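Local atomic coordinates of putative metalloprotease II (Bacteroides fragilis, PDB entry 4ON1), a protein that is a zinc-binding, extracellular member of the fragilysin group that probably acts as a metalloendopeptidase. Residues 204-209 and 245-250; 208-213 and 284-289. All coordinates share one frame; numbering follows the deposited sequence.

Contact 1 of 2, residues 204-209 and 245-250; sequences EFMLIK and TIKDSS
Thr245 meets Glu204 at one end of this strand pair: its OG1 donates to Glu204 OE2 over 2.6 Å, using the carboxylate lone pair that faces away from OE1. Thr245 N binds Phe205 O at 2.8 Å, nearly straight. Along the backbone ladder, Leu207 N donates to Thr245 O, Leu207 O accepts from Lys247 N, and Lys209 N reaches Lys247 O at 2.8 Å. Beta-branched Thr245 and flexible Met206 lie side by side on one face, and Met206 CE, after two bends in its chain, rests 3.7 Å from Lys247 CD. On the face of Leu207 and Ile246, Leu207 CD1 meets Ile246 CG1 at 4.1 Å. Past the ladder, Ser249 OG grips Lys209 O at 2.9 Å from a position tilted out of the carbonyl plane. Lys209 runs beside Asp248; the NZ to OD1 ion pair is long and weak, and a water also joins NZ to Asp248 OD2. Farther out, Lys282 pairs with Glu204 OE1 and probably helps to hold that carboxylate, while Ile224 of helix 217-230 packs on Leu207 and Ile246, and Ile220 on Ile246 and Lys209. This is consistent with the helix-backed sheet in the N-terminal subdomain of metzincin-type catalytic domains.

Contact 2 of 2, residues 208-213 and 284-289; sequences IKEKDG and YILLRD
Glu210 extends its chain with CG anti to the backbone N (chi1 176°), while Arg288 sets CG between its backbone N and carbonyl carbon (chi1 60°) and bends at chi3; these torsions place the carboxylate against the NE edge of the guanidinium. NE reaches Glu210 OE1 at 2.9 Å, near the guanidinium plane, and NH2 reaches OE2 at 2.9 Å. Both oxygens are met on their syn sides, yet the two planes stand 64° apart, so this is a twisted side-on pair. Each oxygen of the buried carboxylate thus receives an N-H, which offsets the cost of burying its charge. Arg288 is fixed further by the carbonyls of Thr291 and Gly254 and by a cation-pi contact with Trp292. Leu286 CD1 packs 3.7 Å from Glu210 CB, shielding the aliphatic part of the acid. At the other end, Ile208 CG1 approaches the edge of the Tyr284 ring, 3.9 Å from CD2.

The backbones pair in parallel: Ile208 N binds Ile285 O, Leu287 N binds Ile208 O at 2.8 Å, and Glu210 N takes Leu287 O. A water joins that last carbonyl to Glu210 O. A type II turn follows, closed by Gly213 N to Glu210 O, and Gly213 O accepts Asp289 N. Glycine suits this place, for Glu210 CB and Arg288 CB leave no room for a side chain. The strand pair is consistent with the sheet of a matrixin-like domain.

Contact 1 uses strand 201-209 proper, contact 2 its last residues and the turn after them; the strand lies between strands 240-248 and 284-288, and Ile208 and Lys209 belong to both contacts. Their centres lie about 8 Å apart, and Met206 O probably accepts a hydrogen bond from Ile285 N between them. Contact 1 is only partly buried, and water helps to join Lys209 and Asp248 at its end. Contact 2 is buried: its charged pair is held directly, and its strand side chains are largely apolar, with Phe266 of helix 259-271 against them. Both lie near the zinc-binding helix: the side chains of Phe205 and Ile285 are each about 10 Å from that of zinc ligand His338.

Contact 1 of 2, residues 204-209 and 245-250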
loop_
_atom_site.group_PDB
_atom_site.type_symbol
_atom_site.label_atom_id
_atom_site.label_comp_id
_atom_site.label_asym_id
_atom_site.label_seq_id
_atom_site.Cartn_x
_atom_site.Cartn_y
_atom_site.Cartn_z
ATOM N N GLU A 204 -4.609 -12.736 -7.331
ATOM C CA GLU A 204 -4.643 -11.438 -8.013
ATOM C C GLU A 204 -5.638 -10.480 -7.380
ATOM O O GLU A 204 -6.833 -10.770 -7.324
ATOM C CB GLU A 204 -4.977 -11.596 -9.504
ATOM C CG GLU A 204 -5.031 -10.256 -10.261
ATOM C CD GLU A 204 -5.341 -10.409 -11.749
ATOM O OE1 GLU A 204 -5.778 -11.501 -12.171
ATOM O OE2 GLU A 204 -5.147 -9.433 -12.504
ATOM N N PHE A 205 -5.141 -9.346 -6.889
ATOM C CA PHE A 205 -6.011 -8.297 -6.365
ATOM C C PHE A 205 -6.341 -7.283 -7.444
ATOM O O PHE A 205 -5.437 -6.748 -8.097
ATOM C CB PHE A 205 -5.362 -7.586 -5.175
ATOM C CG PHE A 205 -5.160 -8.471 -3.995
ATOM C CD1 PHE A 205 -6.215 -8.755 -3.138
ATOM C CD2 PHE A 205 -3.921 -9.049 -3.754
ATOM C CE1 PHE A 205 -6.030 -9.587 -2.052
ATOM C CE2 PHE A 205 -3.728 -9.888 -2.669
ATOM C CZ PHE A 205 -4.783 -10.153 -1.813
ATOM N N MET A 206 -7.634 -7.025 -7.633
ATOM C CA MET A 206 -8.074 -6.000 -8.567
ATOM C C MET A 206 -8.312 -4.710 -7.800
ATOM O O MET A 206 -9.261 -4.594 -7.023
ATOM C CB MET A 206 -9.341 -6.434 -9.305
ATOM C CG MET A 206 -9.231 -7.775 -10.026
ATOM S SD MET A 206 -8.128 -7.679 -11.456
ATOM C CE MET A 206 -9.186 -6.784 -12.603
ATOM N N LEU A 207 -7.424 -3.745 -8.006
ATOM C CA LEU A 207 -7.483 -2.499 -7.259
ATOM C C LEU A 207 -8.133 -1.433 -8.127
ATOM O O LEU A 207 -7.567 -0.991 -9.128
ATOM C CB LEU A 207 -6.085 -2.081 -6.809
ATOM C CG LEU A 207 -5.323 -3.172 -6.043
ATOM C CD1 LEU A 207 -3.951 -2.690 -5.646
ATOM C CD2 LEU A 207 -6.083 -3.589 -4.809
ATOM N N ILE A 208 -9.338 -1.038 -7.749
ATOM C CA ILE A 208 -10.148 -0.192 -8.608
ATOM C C ILE A 208 -10.164 1.234 -8.083
ATOM O O ILE A 208 -10.635 1.484 -6.976
ATOM C CB ILE A 208 -11.594 -0.717 -8.707
ATOM C CG1 ILE A 208 -11.610 -2.207 -9.083
ATOM C CG2 ILE A 208 -12.384 0.103 -9.724
ATOM C CD1 ILE A 208 -10.886 -2.529 -10.409
ATOM N N LYS A 209 -9.633 2.168 -8.866
ATOM C CA LYS A 209 -9.610 3.574 -8.452
ATOM C C LYS A 209 -10.977 4.205 -8.613
ATOM O O LYS A 209 -11.525 4.233 -9.713
ATOM C CB LYS A 209 -8.571 4.371 -9.252
ATOM C CG LYS A 209 -7.148 3.873 -9.031
ATOM C CD LYS A 209 -6.170 4.464 -10.036
ATOM C CE LYS A 209 -5.965 5.948 -9.799
ATOM N NZ LYS A 209 -4.931 6.492 -10.720
ATOM N N THR A 245 -3.503 -5.667 -9.763
ATOM C CA THR A 245 -3.914 -5.032 -11.009
ATOM C C THR A 245 -4.667 -3.748 -10.706
ATOM O O THR A 245 -5.743 -3.770 -10.115
ATOM C CB THR A 245 -4.777 -5.978 -11.860
ATOM O OG1 THR A 245 -3.981 -7.109 -12.225
ATOM C CG2 THR A 245 -5.268 -5.279 -13.127
ATOM N N ILE A 246 -4.064 -2.624 -11.066
ATOM C CA ILE A 246 -4.640 -1.320 -10.772
ATOM C C ILE A 246 -5.382 -0.769 -11.979
ATOM O O ILE A 246 -4.787 -0.571 -13.038
ATOM C CB ILE A 246 -3.547 -0.307 -10.344
ATOM C CG1 ILE A 246 -2.776 -0.821 -9.125
ATOM C CG2 ILE A 246 -4.162 1.067 -10.051
ATOM C CD1 ILE A 246 -1.407 -0.143 -8.946
ATOM N N LYS A 247 -6.675 -0.507 -11.814
ATOM C CA LYS A 247 -7.505 -0.027 -12.923
ATOM C C LYS A 247 -8.285 1.223 -12.569
ATOM O O LYS A 247 -8.730 1.380 -11.433
ATOM C CB LYS A 247 -8.498 -1.106 -13.366
ATOM C CG LYS A 247 -7.880 -2.434 -13.736
ATOM C CD LYS A 247 -8.964 -3.445 -14.112
ATOM C CE LYS A 247 -9.676 -3.047 -15.396
ATOM N NZ LYS A 247 -8.733 -2.907 -16.544
ATOM N N ASP A 248 -8.447 2.117 -13.541
ATOM C CA ASP A 248 -9.400 3.210 -13.391
ATOM C C ASP A 248 -10.822 2.711 -13.611
ATOM O O ASP A 248 -11.040 1.696 -14.266
ATOM C CB ASP A 248 -9.095 4.356 -14.361
ATOM C CG ASP A 248 -7.832 5.113 -13.987
ATOM O OD1 ASP A 248 -7.843 5.804 -12.945
ATOM O OD2 ASP A 248 -6.833 5.019 -14.731
ATOM N N SER A 249 -11.784 3.433 -13.049
ATOM C CA SER A 249 -13.193 3.104 -13.194
ATOM C C SER A 249 -13.980 4.366 -13.486
ATOM O O SER A 249 -13.428 5.467 -13.483
ATOM C CB SER A 249 -13.745 2.452 -11.929
ATOM O OG SER A 249 -14.031 3.454 -10.976
ATOM N N SER A 250 -15.273 4.208 -13.737
ATOM C CA SER A 250 -16.151 5.362 -13.831
ATOM C C SER A 250 -17.114 5.340 -12.646
ATOM O O SER A 250 -18.194 5.925 -12.692
ATOM C CB SER A 250 -16.904 5.372 -15.166
ATOM O OG SER A 250 -17.880 4.350 -15.199
HETATM O O HOH W 1 -10.766 6.010 -11.844
HETATM O O HOH W 2 -4.472 5.971 -13.386
#

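Contact 2 of 2, residues 208-213 and 284-289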
loop_
_atom_site.group_PDB
_atom_site.type_symbol
_atom_site.label_atom_id
_atom_site.label_comp_id
_atom_site.label_asym_id
_atom_site.label_seq_id
_atom_site.Cartn_x
_atom_site.Cartn_y
_atom_site.Cartn_z
ATOM N N ILE A 208 -9.338 -1.038 -7.749
ATOM C CA ILE A 208 -10.148 -0.192 -8.608
ATOM C C ILE A 208 -10.164 1.234 -8.083
ATOM O O ILE A 208 -10.635 1.484 -6.976
ATOM C CB ILE A 208 -11.594 -0.717 -8.707
ATOM C CG1 ILE A 208 -11.610 -2.207 -9.083
ATOM C CG2 ILE A 208 -12.384 0.103 -9.724
ATOM C CD1 ILE A 208 -10.886 -2.529 -10.409
ATOM N N LYS A 209 -9.633 2.168 -8.866
ATOM C CA LYS A 209 -9.610 3.574 -8.452
ATOM C C LYS A 209 -10.977 4.205 -8.613
ATOM O O LYS A 209 -11.525 4.233 -9.713
ATOM C CB LYS A 209 -8.571 4.371 -9.252
ATOM C CG LYS A 209 -7.148 3.873 -9.031
ATOM C CD LYS A 209 -6.170 4.464 -10.036
ATOM C CE LYS A 209 -5.965 5.948 -9.799
ATOM N NZ LYS A 209 -4.931 6.492 -10.720
ATOM N N GLU A 210 -11.526 4.707 -7.509
ATOM C CA GLU A 210 -12.796 5.429 -7.540
ATOM C C GLU A 210 -12.649 6.661 -8.428
ATOM O O GLU A 210 -11.652 7.379 -8.351
ATOM C CB GLU A 210 -13.230 5.821 -6.123
ATOM C CG GLU A 210 -14.511 6.658 -6.044
ATOM C CD GLU A 210 -14.868 7.057 -4.613
ATOM O OE1 GLU A 210 -14.833 6.185 -3.713
ATOM O OE2 GLU A 210 -15.163 8.248 -4.386
ATOM N N LYS A 211 -13.600 6.866 -9.330
ATOM C CA LYS A 211 -13.559 8.050 -10.184
ATOM C C LYS A 211 -13.713 9.324 -9.360
ATOM O O LYS A 211 -14.624 9.434 -8.538
ATOM C CB LYS A 211 -14.630 7.991 -11.269
ATOM C CG LYS A 211 -14.503 9.143 -12.272
ATOM C CD LYS A 211 -15.558 9.058 -13.352
ATOM C CE LYS A 211 -15.381 10.168 -14.382
ATOM N NZ LYS A 211 -16.428 10.101 -15.445
ATOM N N ASP A 212 -12.799 10.266 -9.580
ATOM C CA ASP A 212 -12.694 11.495 -8.795
ATOM C C ASP A 212 -12.438 11.204 -7.324
ATOM O O ASP A 212 -12.655 12.062 -6.475
ATOM C CB ASP A 212 -13.951 12.363 -8.944
ATOM C CG ASP A 212 -14.268 12.694 -10.394
ATOM O OD1 ASP A 212 -13.319 12.872 -11.187
ATOM O OD2 ASP A 212 -15.468 12.782 -10.736
ATOM N N GLY A 213 -11.953 10.000 -7.028
ATOM C CA GLY A 213 -11.667 9.613 -5.657
ATOM C C GLY A 213 -10.374 10.195 -5.121
ATOM O O GLY A 213 -10.161 10.224 -3.905
ATOM N N TYR A 284 -11.805 -7.662 -5.177
ATOM C CA TYR A 284 -11.813 -6.308 -5.724
ATOM C C TYR A 284 -11.821 -5.282 -4.610
ATOM O O TYR A 284 -12.639 -5.372 -3.703
ATOM C CB TYR A 284 -13.031 -6.094 -6.622
ATOM C CG TYR A 284 -12.937 -6.745 -7.978
ATOM C CD1 TYR A 284 -13.126 -8.105 -8.129
ATOM C CD2 TYR A 284 -12.704 -5.984 -9.114
ATOM C CE1 TYR A 284 -13.051 -8.701 -9.375
ATOM C CE2 TYR A 284 -12.626 -6.568 -10.363
ATOM C CZ TYR A 284 -12.802 -7.922 -10.487
ATOM O OH TYR A 284 -12.730 -8.504 -11.722
ATOM N N ILE A 285 -10.921 -4.304 -4.671
ATOM C CA ILE A 285 -10.916 -3.259 -3.660
ATOM C C ILE A 285 -11.030 -1.876 -4.290
ATOM O O ILE A 285 -10.256 -1.524 -5.182
ATOM C CB ILE A 285 -9.653 -3.330 -2.778
ATOM C CG1 ILE A 285 -9.586 -4.679 -2.061
ATOM C CG2 ILE A 285 -9.680 -2.240 -1.716
ATOM C CD1 ILE A 285 -8.527 -5.590 -2.617
ATOM N N LEU A 286 -12.018 -1.105 -3.834
ATOM C CA LEU A 286 -12.215 0.266 -4.305
ATOM C C LEU A 286 -11.325 1.234 -3.534
ATOM O O LEU A 286 -11.313 1.224 -2.296
ATOM C CB LEU A 286 -13.682 0.685 -4.152
ATOM C CG LEU A 286 -14.037 2.089 -4.649
ATOM C CD1 LEU A 286 -13.935 2.160 -6.169
ATOM C CD2 LEU A 286 -15.439 2.486 -4.190
ATOM N N LEU A 287 -10.608 2.088 -4.262
ATOM C CA LEU A 287 -9.647 2.992 -3.643
ATOM C C LEU A 287 -9.997 4.470 -3.817
ATOM O O LEU A 287 -10.279 4.934 -4.923
ATOM C CB LEU A 287 -8.244 2.737 -4.216
ATOM C CG LEU A 287 -7.703 1.304 -4.108
ATOM C CD1 LEU A 287 -6.296 1.217 -4.708
ATOM C CD2 LEU A 287 -7.678 0.873 -2.662
ATOM N N ARG A 288 -9.959 5.209 -2.712
ATOM C CA ARG A 288 -10.118 6.661 -2.743
ATOM C C ARG A 288 -9.108 7.279 -1.801
ATOM O O ARG A 288 -8.575 6.592 -0.927
ATOM C CB ARG A 288 -11.529 7.077 -2.338
ATOM C CG ARG A 288 -11.888 6.619 -0.929
ATOM C CD ARG A 288 -13.037 7.413 -0.336
ATOM N NE ARG A 288 -14.188 7.489 -1.232
ATOM C CZ ARG A 288 -15.360 8.015 -0.891
ATOM N NH1 ARG A 288 -15.541 8.488 0.335
ATOM N NH2 ARG A 288 -16.352 8.055 -1.771
ATOM N N ASP A 289 -8.822 8.563 -1.976
ATOM C CA ASP A 289 -7.897 9.207 -1.059
ATOM C C ASP A 289 -8.556 9.453 0.295
ATOM O O ASP A 289 -7.900 9.389 1.331
ATOM C CB ASP A 289 -7.381 10.521 -1.623
ATOM C CG ASP A 289 -6.355 11.156 -0.722
ATOM O OD1 ASP A 289 -6.659 12.196 -0.109
ATOM O OD2 ASP A 289 -5.250 10.592 -0.601
HETATM O O HOH W 3 -9.527 7.195 -6.417
#